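Long-range contacts in tryptophanyl-tRNA synthetase (Thermus thermophilus, PDB 2EL7), which probably catalyses the ATP-dependent attachment of L-tryptophan to tRNA(Trp), working as a homodimeric class I aminoacyl-tRNA synthetase: residues E156-I161 against P174-L179; T107-F112 against Q151-E156; I204-P209 against E280-I285. All blocks are in the same frame, centred on the assembly; numbering follows the deposited sequence.

Interaction 1. Residues E156-I161 against P174-L179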
# COMPACT_ATOMS: atom_id res chain seq x y z
N GLU A 156 0.88 14.68 -13.13
CA GLU A 156 -0.02 15.72 -12.61
C GLU A 156 -0.66 15.26 -11.30
O GLU A 156 -0.83 16.06 -10.38
CB GLU A 156 -1.09 16.08 -13.65
CG GLU A 156 -0.53 16.92 -14.80
CD GLU A 156 -1.43 16.98 -16.07
OE1 GLU A 156 -1.03 17.69 -17.03
OE2 GLU A 156 -2.51 16.33 -16.10
N LEU A 157 -1.01 13.98 -11.20
CA LEU A 157 -1.60 13.47 -9.97
C LEU A 157 -0.59 13.63 -8.85
O LEU A 157 -0.93 14.05 -7.75
CB LEU A 157 -1.97 11.99 -10.11
CG LEU A 157 -2.52 11.31 -8.84
CD1 LEU A 157 -3.91 11.84 -8.54
CD2 LEU A 157 -2.53 9.79 -8.99
N THR A 158 0.66 13.29 -9.14
CA THR A 158 1.74 13.38 -8.17
C THR A 158 1.93 14.80 -7.63
O THR A 158 2.12 14.97 -6.41
CB THR A 158 3.06 12.88 -8.79
OG1 THR A 158 2.85 11.57 -9.32
CG2 THR A 158 4.19 12.82 -7.75
N ARG A 159 1.86 15.81 -8.50
CA ARG A 159 2.02 17.19 -8.03
C ARG A 159 0.82 17.56 -7.17
O ARG A 159 0.96 18.20 -6.13
CB ARG A 159 2.14 18.21 -9.19
CG ARG A 159 3.37 18.07 -10.08
CD ARG A 159 3.56 19.31 -10.98
NE ARG A 159 2.52 19.43 -11.98
CZ ARG A 159 2.61 18.97 -13.22
NH1 ARG A 159 1.59 19.11 -14.06
NH2 ARG A 159 3.73 18.39 -13.64
N GLU A 160 -0.38 17.16 -7.58
CA GLU A 160 -1.56 17.46 -6.79
C GLU A 160 -1.40 16.90 -5.38
O GLU A 160 -1.72 17.58 -4.42
CB GLU A 160 -2.82 16.90 -7.47
CG GLU A 160 -3.45 17.88 -8.50
CD GLU A 160 -4.48 17.23 -9.43
OE1 GLU A 160 -4.87 17.88 -10.43
OE2 GLU A 160 -4.90 16.09 -9.17
N ILE A 161 -0.91 15.67 -5.28
CA ILE A 161 -0.70 15.00 -4.00
C ILE A 161 0.38 15.70 -3.19
O ILE A 161 0.28 15.82 -1.98
CB ILE A 161 -0.32 13.48 -4.21
CG1 ILE A 161 -1.54 12.71 -4.74
CG2 ILE A 161 0.15 12.85 -2.91
CD1 ILE A 161 -1.25 11.30 -5.07
N PRO A 174 8.69 18.00 -3.40
CA PRO A 174 8.81 18.89 -4.56
C PRO A 174 7.65 18.47 -5.43
O PRO A 174 7.12 17.39 -5.23
CB PRO A 174 10.14 18.47 -5.18
CG PRO A 174 10.13 16.95 -4.92
CD PRO A 174 9.71 16.94 -3.45
N GLU A 175 7.27 19.32 -6.38
CA GLU A 175 6.20 19.01 -7.33
C GLU A 175 6.93 18.56 -8.58
O GLU A 175 7.45 19.38 -9.33
CB GLU A 175 5.38 20.27 -7.63
CG GLU A 175 4.49 20.70 -6.47
CD GLU A 175 3.72 21.97 -6.74
OE1 GLU A 175 3.01 22.03 -7.77
OE2 GLU A 175 3.82 22.91 -5.93
N PRO A 176 7.00 17.26 -8.83
CA PRO A 176 7.72 16.81 -10.02
C PRO A 176 7.19 17.31 -11.34
O PRO A 176 6.00 17.53 -11.50
CB PRO A 176 7.66 15.29 -9.91
CG PRO A 176 6.41 15.07 -9.14
CD PRO A 176 6.43 16.12 -8.09
N GLN A 177 8.11 17.49 -12.28
CA GLN A 177 7.74 17.92 -13.61
C GLN A 177 8.07 16.83 -14.61
O GLN A 177 9.07 16.12 -14.46
CB GLN A 177 8.48 19.21 -13.98
CG GLN A 177 7.78 20.46 -13.47
CD GLN A 177 8.63 21.70 -13.64
OE1 GLN A 177 9.25 21.91 -14.69
NE2 GLN A 177 8.66 22.55 -12.60
N ALA A 178 7.20 16.67 -15.60
CA ALA A 178 7.39 15.68 -16.65
C ALA A 178 8.48 16.15 -17.60
O ALA A 178 8.60 17.35 -17.89
CB ALA A 178 6.11 15.50 -17.41
N LEU A 179 9.30 15.21 -18.06
CA LEU A 179 10.36 15.53 -19.01
C LEU A 179 10.01 14.75 -20.26
O LEU A 179 10.12 13.52 -20.27
CB LEU A 179 11.73 15.10 -18.50
CG LEU A 179 12.93 15.22 -19.47
CD1 LEU A 179 13.12 16.70 -19.85
CD2 LEU A 179 14.20 14.68 -18.82
O HOH W 1 4.75 18.44 -16.33
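Arg159 reaches from helix 153-169 to the backbone of Pro176, joining the helix to the lead-in of the second strand of the beta-alpha-beta unit made by strand 144-146, helix 153-169 and strand 177-179 in this class I synthetase. Its NH2 donates to Pro176 O over 3.2 Å in a nearly straight bond (164°). The oxygen lies close to the guanidinium plane, at its edge, and NH2 meets it in the carbonyl plane on a lone pair. With CG anti to the carbonyl carbon (chi1 -64°), the chain runs beside that oxygen, Arg159 CG 3.0 Å from Pro176 O, and the bend at chi3 then brings NH2 back to it. NH2 has a second acceptor in a water, 2.9 Å off, which in turn takes the N-H of Ala178. Through the water the grip extends onto the strand itself. With an alanine here, Pro176 O would probably lose this donor and the water its link to the helix.

The aliphatic part of the arginine lies against Glu175, CG 3.9 Å from Glu175 CB, the two side chains crossing at about a right angle. The Glu175 carboxylate is turned to Arg163, one helical turn beyond Arg159, in a salt bridge. One residue earlier in the helix, Thr158 sends its methyl to the proline ring while OG1 bonds back to His154 O, which fixes its rotation. Leu138 of helix 124-139 packs on both Thr158 and Pro176. At this apolar meeting point Thr158 CG2, anti to its own amide nitrogen, sits 3.5 Å from Pro176 CG.

Interaction 2. Residues T107-F112 against Q151-E156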
# COMPACT_ATOMS: atom_id res chain seq x y z
N THR A 107 -10.56 7.29 -10.73
CA THR A 107 -11.48 6.66 -11.67
C THR A 107 -11.46 7.34 -13.04
O THR A 107 -11.76 6.72 -14.06
CB THR A 107 -12.91 6.62 -11.08
OG1 THR A 107 -13.37 7.95 -10.81
CG2 THR A 107 -12.91 5.88 -9.75
N ARG A 108 -11.03 8.61 -13.10
CA ARG A 108 -10.97 9.32 -14.37
C ARG A 108 -9.61 9.31 -15.06
O ARG A 108 -9.46 9.95 -16.10
CB ARG A 108 -11.40 10.78 -14.19
CG ARG A 108 -12.82 10.93 -13.80
CD ARG A 108 -13.20 12.37 -13.62
NE ARG A 108 -14.19 12.41 -12.56
CZ ARG A 108 -13.93 12.84 -11.34
NH1 ARG A 108 -14.89 12.82 -10.41
NH2 ARG A 108 -12.74 13.33 -11.05
N MET A 109 -8.62 8.64 -14.48
CA MET A 109 -7.32 8.59 -15.13
C MET A 109 -7.56 7.82 -16.41
O MET A 109 -8.25 6.79 -16.41
CB MET A 109 -6.29 7.85 -14.28
CG MET A 109 -5.99 8.52 -12.94
SD MET A 109 -4.94 9.97 -13.02
CE MET A 109 -3.36 9.21 -13.57
N THR A 110 -7.00 8.33 -17.50
CA THR A 110 -7.16 7.72 -18.79
C THR A 110 -6.85 6.24 -18.85
O THR A 110 -7.59 5.48 -19.46
CB THR A 110 -6.29 8.42 -19.83
OG1 THR A 110 -6.56 9.82 -19.79
CG2 THR A 110 -6.59 7.89 -21.22
N GLN A 111 -5.75 5.81 -18.23
CA GLN A 111 -5.39 4.40 -18.31
C GLN A 111 -6.41 3.51 -17.68
O GLN A 111 -6.88 2.56 -18.30
CB GLN A 111 -3.99 4.14 -17.72
CG GLN A 111 -2.87 4.56 -18.67
CD GLN A 111 -1.61 3.69 -18.54
OE1 GLN A 111 -1.69 2.45 -18.44
NE2 GLN A 111 -0.45 4.33 -18.57
N PHE A 112 -6.77 3.81 -16.43
CA PHE A 112 -7.78 3.01 -15.74
C PHE A 112 -9.09 2.96 -16.51
O PHE A 112 -9.69 1.90 -16.66
CB PHE A 112 -8.06 3.59 -14.35
CG PHE A 112 -9.30 3.03 -13.72
CD1 PHE A 112 -9.30 1.76 -13.14
CD2 PHE A 112 -10.48 3.77 -13.73
CE1 PHE A 112 -10.45 1.24 -12.57
CE2 PHE A 112 -11.65 3.25 -13.15
CZ PHE A 112 -11.64 1.99 -12.58
N GLN A 151 1.59 9.91 -20.95
CA GLN A 151 1.76 9.44 -19.57
C GLN A 151 2.04 10.56 -18.61
O GLN A 151 2.61 10.36 -17.55
CB GLN A 151 2.89 8.44 -19.49
CG GLN A 151 2.74 7.35 -20.48
CD GLN A 151 3.65 6.22 -20.18
OE1 GLN A 151 4.87 6.38 -20.18
NE2 GLN A 151 3.06 5.06 -19.91
N VAL A 152 1.61 11.75 -19.01
CA VAL A 152 1.78 12.93 -18.23
C VAL A 152 0.80 12.96 -17.05
O VAL A 152 1.14 13.43 -15.97
CB VAL A 152 1.61 14.16 -19.15
CG1 VAL A 152 1.53 15.45 -18.34
CG2 VAL A 152 2.79 14.23 -20.09
N GLN A 153 -0.42 12.43 -17.26
CA GLN A 153 -1.45 12.41 -16.22
C GLN A 153 -0.98 11.99 -14.83
O GLN A 153 -1.35 12.62 -13.83
CB GLN A 153 -2.64 11.53 -16.62
CG GLN A 153 -3.79 12.29 -17.24
CD GLN A 153 -5.15 11.65 -16.99
OE1 GLN A 153 -5.37 10.48 -17.29
NE2 GLN A 153 -6.08 12.43 -16.45
N HIS A 154 -0.18 10.93 -14.74
CA HIS A 154 0.26 10.50 -13.42
C HIS A 154 1.28 11.47 -12.82
O HIS A 154 1.47 11.49 -11.60
CB HIS A 154 0.75 9.04 -13.42
CG HIS A 154 2.15 8.83 -13.93
ND1 HIS A 154 2.48 8.84 -15.27
CD2 HIS A 154 3.29 8.50 -13.27
CE1 HIS A 154 3.75 8.51 -15.41
NE2 HIS A 154 4.26 8.30 -14.21
N ILE A 155 1.95 12.27 -13.64
CA ILE A 155 2.86 13.23 -13.03
C ILE A 155 1.99 14.35 -12.46
O ILE A 155 2.31 14.91 -11.42
CB ILE A 155 3.90 13.82 -14.02
CG1 ILE A 155 5.06 12.85 -14.27
CG2 ILE A 155 4.63 14.95 -13.36
CD1 ILE A 155 4.74 11.38 -14.28
N GLU A 156 0.88 14.68 -13.13
CA GLU A 156 -0.02 15.72 -12.61
C GLU A 156 -0.66 15.26 -11.30
O GLU A 156 -0.83 16.06 -10.38
CB GLU A 156 -1.09 16.08 -13.65
CG GLU A 156 -0.53 16.92 -14.80
CD GLU A 156 -1.43 16.98 -16.07
OE1 GLU A 156 -1.03 17.69 -17.03
OE2 GLU A 156 -2.51 16.33 -16.10
O HOH W 2 -3.69 7.76 -17.23
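Thr110 and Gln153 make the polar heart of this contact, with one amide oxygen serving two donors of a single residue. The backbone N of Thr110 donates its N-H to Gln153 OE1 at 2.7 Å, almost perfectly straight at 174°, and approaches in the plane of the amide. The hydroxyl of the same threonine also donates to that oxygen, OG1 to OE1 2.8 Å, but it stands well above the amide plane, off the lone pairs. With OG1 anti to its carbonyl carbon (chi1 -53°), the hydroxyl is swung round beside its own N-H, and the pair can close on one atom. A water adds a third donor to Gln153 OE1 and accepts from Gln111 N, tying in the next amide of the turn.

These are the first amides of helix 110-115, with Met109 at its N-cap position. The glutamine, on helix 153-169, accepts directly from Thr110 N and, through the water, serves Gln111 N, two amides with no preceding helical turn to bond to. The two helices of the class I catalytic domain meet here at the surface, with a phosphate ion, probably from the crystallisation liquor, near the Gln153 side chain.

Apolar packing comes from Met109. Its chain bends at chi2 and chi3, which brings the methyl CE alongside the other helix, 3.9 Å from Gln153 CB and 4.1 Å from His154 CB; Pro130 of helix 124-139 packs on the same side chain.

Looser contact is left to the amides of Gln111 and Gln151, whose planes are nearly parallel, 9° apart, with NE2 3.8 Å from NE2.

Interaction 3. Residues I204-P209 against E280-I285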
# COMPACT_ATOMS: atom_id res chain seq x y z
N ILE A 204 12.56 -4.94 -33.75
CA ILE A 204 13.91 -5.36 -34.04
C ILE A 204 14.60 -5.17 -32.69
O ILE A 204 14.83 -4.04 -32.25
CB ILE A 204 14.58 -4.45 -35.09
CG1 ILE A 204 13.90 -4.64 -36.45
CG2 ILE A 204 16.06 -4.83 -35.23
CD1 ILE A 204 14.53 -3.86 -37.60
N GLY A 205 14.88 -6.28 -32.01
CA GLY A 205 15.50 -6.22 -30.70
C GLY A 205 16.99 -5.93 -30.74
O GLY A 205 17.67 -6.29 -31.71
N LEU A 206 17.50 -5.29 -29.70
CA LEU A 206 18.93 -4.97 -29.65
C LEU A 206 19.76 -6.24 -29.53
O LEU A 206 20.91 -6.27 -29.97
CB LEU A 206 19.25 -4.07 -28.45
CG LEU A 206 18.32 -2.89 -28.18
CD1 LEU A 206 18.95 -2.04 -27.09
CD2 LEU A 206 18.09 -2.06 -29.44
N LEU A 207 19.18 -7.28 -28.94
CA LEU A 207 19.90 -8.53 -28.76
C LEU A 207 19.34 -9.66 -29.60
O LEU A 207 19.76 -10.81 -29.47
CB LEU A 207 19.89 -8.93 -27.28
CG LEU A 207 20.47 -7.90 -26.29
CD1 LEU A 207 20.50 -8.52 -24.90
CD2 LEU A 207 21.90 -7.47 -26.70
N GLU A 208 18.39 -9.33 -30.47
CA GLU A 208 17.75 -10.30 -31.35
C GLU A 208 18.81 -11.03 -32.16
O GLU A 208 19.82 -10.45 -32.54
CB GLU A 208 16.76 -9.56 -32.27
CG GLU A 208 15.89 -10.45 -33.14
CD GLU A 208 14.78 -9.69 -33.84
OE1 GLU A 208 14.19 -10.26 -34.80
OE2 GLU A 208 14.47 -8.54 -33.46
N PRO A 209 18.61 -12.33 -32.44
CA PRO A 209 19.65 -13.01 -33.23
C PRO A 209 19.87 -12.36 -34.61
O PRO A 209 18.92 -11.99 -35.31
CB PRO A 209 19.12 -14.43 -33.33
CG PRO A 209 18.36 -14.60 -32.07
CD PRO A 209 17.59 -13.29 -31.99
N GLU A 280 26.44 -2.83 -36.74
CA GLU A 280 27.60 -2.14 -36.23
C GLU A 280 27.18 -1.22 -35.07
O GLU A 280 27.98 -0.94 -34.17
CB GLU A 280 28.27 -1.33 -37.35
CG GLU A 280 29.58 -0.64 -36.95
CD GLU A 280 30.51 -1.58 -36.18
OE1 GLU A 280 30.66 -2.75 -36.60
OE2 GLU A 280 31.08 -1.13 -35.16
N ALA A 281 25.94 -0.75 -35.10
CA ALA A 281 25.44 0.15 -34.06
C ALA A 281 25.19 -0.62 -32.76
O ALA A 281 25.49 -0.13 -31.67
CB ALA A 281 24.16 0.84 -34.52
N LEU A 282 24.64 -1.82 -32.89
CA LEU A 282 24.34 -2.66 -31.74
C LEU A 282 25.57 -3.40 -31.20
O LEU A 282 25.61 -3.78 -30.03
CB LEU A 282 23.30 -3.70 -32.13
CG LEU A 282 22.12 -3.21 -32.94
CD1 LEU A 282 21.31 -4.42 -33.41
CD2 LEU A 282 21.28 -2.25 -32.11
N ARG A 283 26.56 -3.61 -32.06
CA ARG A 283 27.78 -4.31 -31.69
C ARG A 283 28.19 -4.08 -30.24
O ARG A 283 28.25 -5.02 -29.46
CB ARG A 283 28.91 -3.90 -32.65
CG ARG A 283 30.19 -4.71 -32.55
CD ARG A 283 31.22 -4.18 -33.54
NE ARG A 283 32.57 -4.25 -33.00
CZ ARG A 283 33.01 -3.50 -31.98
NH1 ARG A 283 32.20 -2.61 -31.39
NH2 ARG A 283 34.25 -3.66 -31.53
N PRO A 284 28.48 -2.82 -29.85
CA PRO A 284 28.88 -2.52 -28.46
C PRO A 284 27.83 -2.93 -27.40
O PRO A 284 28.17 -3.32 -26.28
CB PRO A 284 29.10 -1.00 -28.47
CG PRO A 284 29.34 -0.69 -29.91
CD PRO A 284 28.40 -1.59 -30.65
N ILE A 285 26.56 -2.82 -27.75
CA ILE A 285 25.52 -3.18 -26.81
C ILE A 285 25.56 -4.69 -26.59
O ILE A 285 25.50 -5.17 -25.45
CB ILE A 285 24.12 -2.77 -27.35
CG1 ILE A 285 24.10 -1.25 -27.56
CG2 ILE A 285 23.03 -3.24 -26.41
CD1 ILE A 285 22.83 -0.73 -28.21
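The segment that follows the KMSKS motif of this class I synthetase, leading into helix 210-218, rests here on the long helix 267-294 through a small cluster of aliphatic side chains. Leu206 is central to it. Its methyl CD2 meets Leu282 CD2 at 4.2 Å, the two side chains crossing at about a right angle, while the other methyl, CD1, lies 4.2 Å from Ile285 CD1. One leucine thus spends its two branches on residues a helical turn apart. Leu282 points its CB toward the loop and, with CG anti to its carbonyl carbon (chi1 -45°) and CD1 anti to CA (chi2 172°), lays CD1 beside Leu206 O at 3.9 Å. That oxygen also accepts a hydrogen bond from NE of Arg286, farther along the same helix, so a polar backbone atom at the edge of the cluster has a partner. Leu207 adds a looser touch, CD2 to Ile285 CG2 at 4.4 Å.

The cluster does not stand alone. Tyr19 of helix 16-33 packs on both Leu206 and Ile285, and helix 55-72 brings Ala72 onto Leu206 and Ala71 onto Ile285. Leu206 also exchanges a backbone hydrogen bond with Ile14, within the HIGH motif. The loop is therefore held between one signature motif and the helix, which places this packing near the predicted ATP site, Leu206 lying about 6 Å from Asn18 between side chains.

Glu208 ties the loop to itself and to helix 210-218. Lys216 and Ser212 of that helix both hold its OE1, and the other oxygen turns back on the loop: OE2 takes the N-H of Gly205 at 2.7 Å, nearly along its C-O axis and close to straight at 165°.

In the fold
Interactions 1 and 2 share helix 153-169, and Glu156 belongs to both; their centres lie about 12 Å apart, and Ile155 of interaction 2 packs by its CG2 against Pro176 O of interaction 1. From that one helix, interaction 1 reaches the strand of its own beta-alpha-beta unit and is partly buried, whereas interaction 2 reaches a helix start at the surface. Both rely on a polar side chain bonded to backbone, with a water joining in. Interaction 3, on the opposite side of the chain's centre and about 35 Å from interaction 1 between centres, is buried and its side-chain contacts are all aliphatic, tying the post-KMSKS loop to helix 267-294.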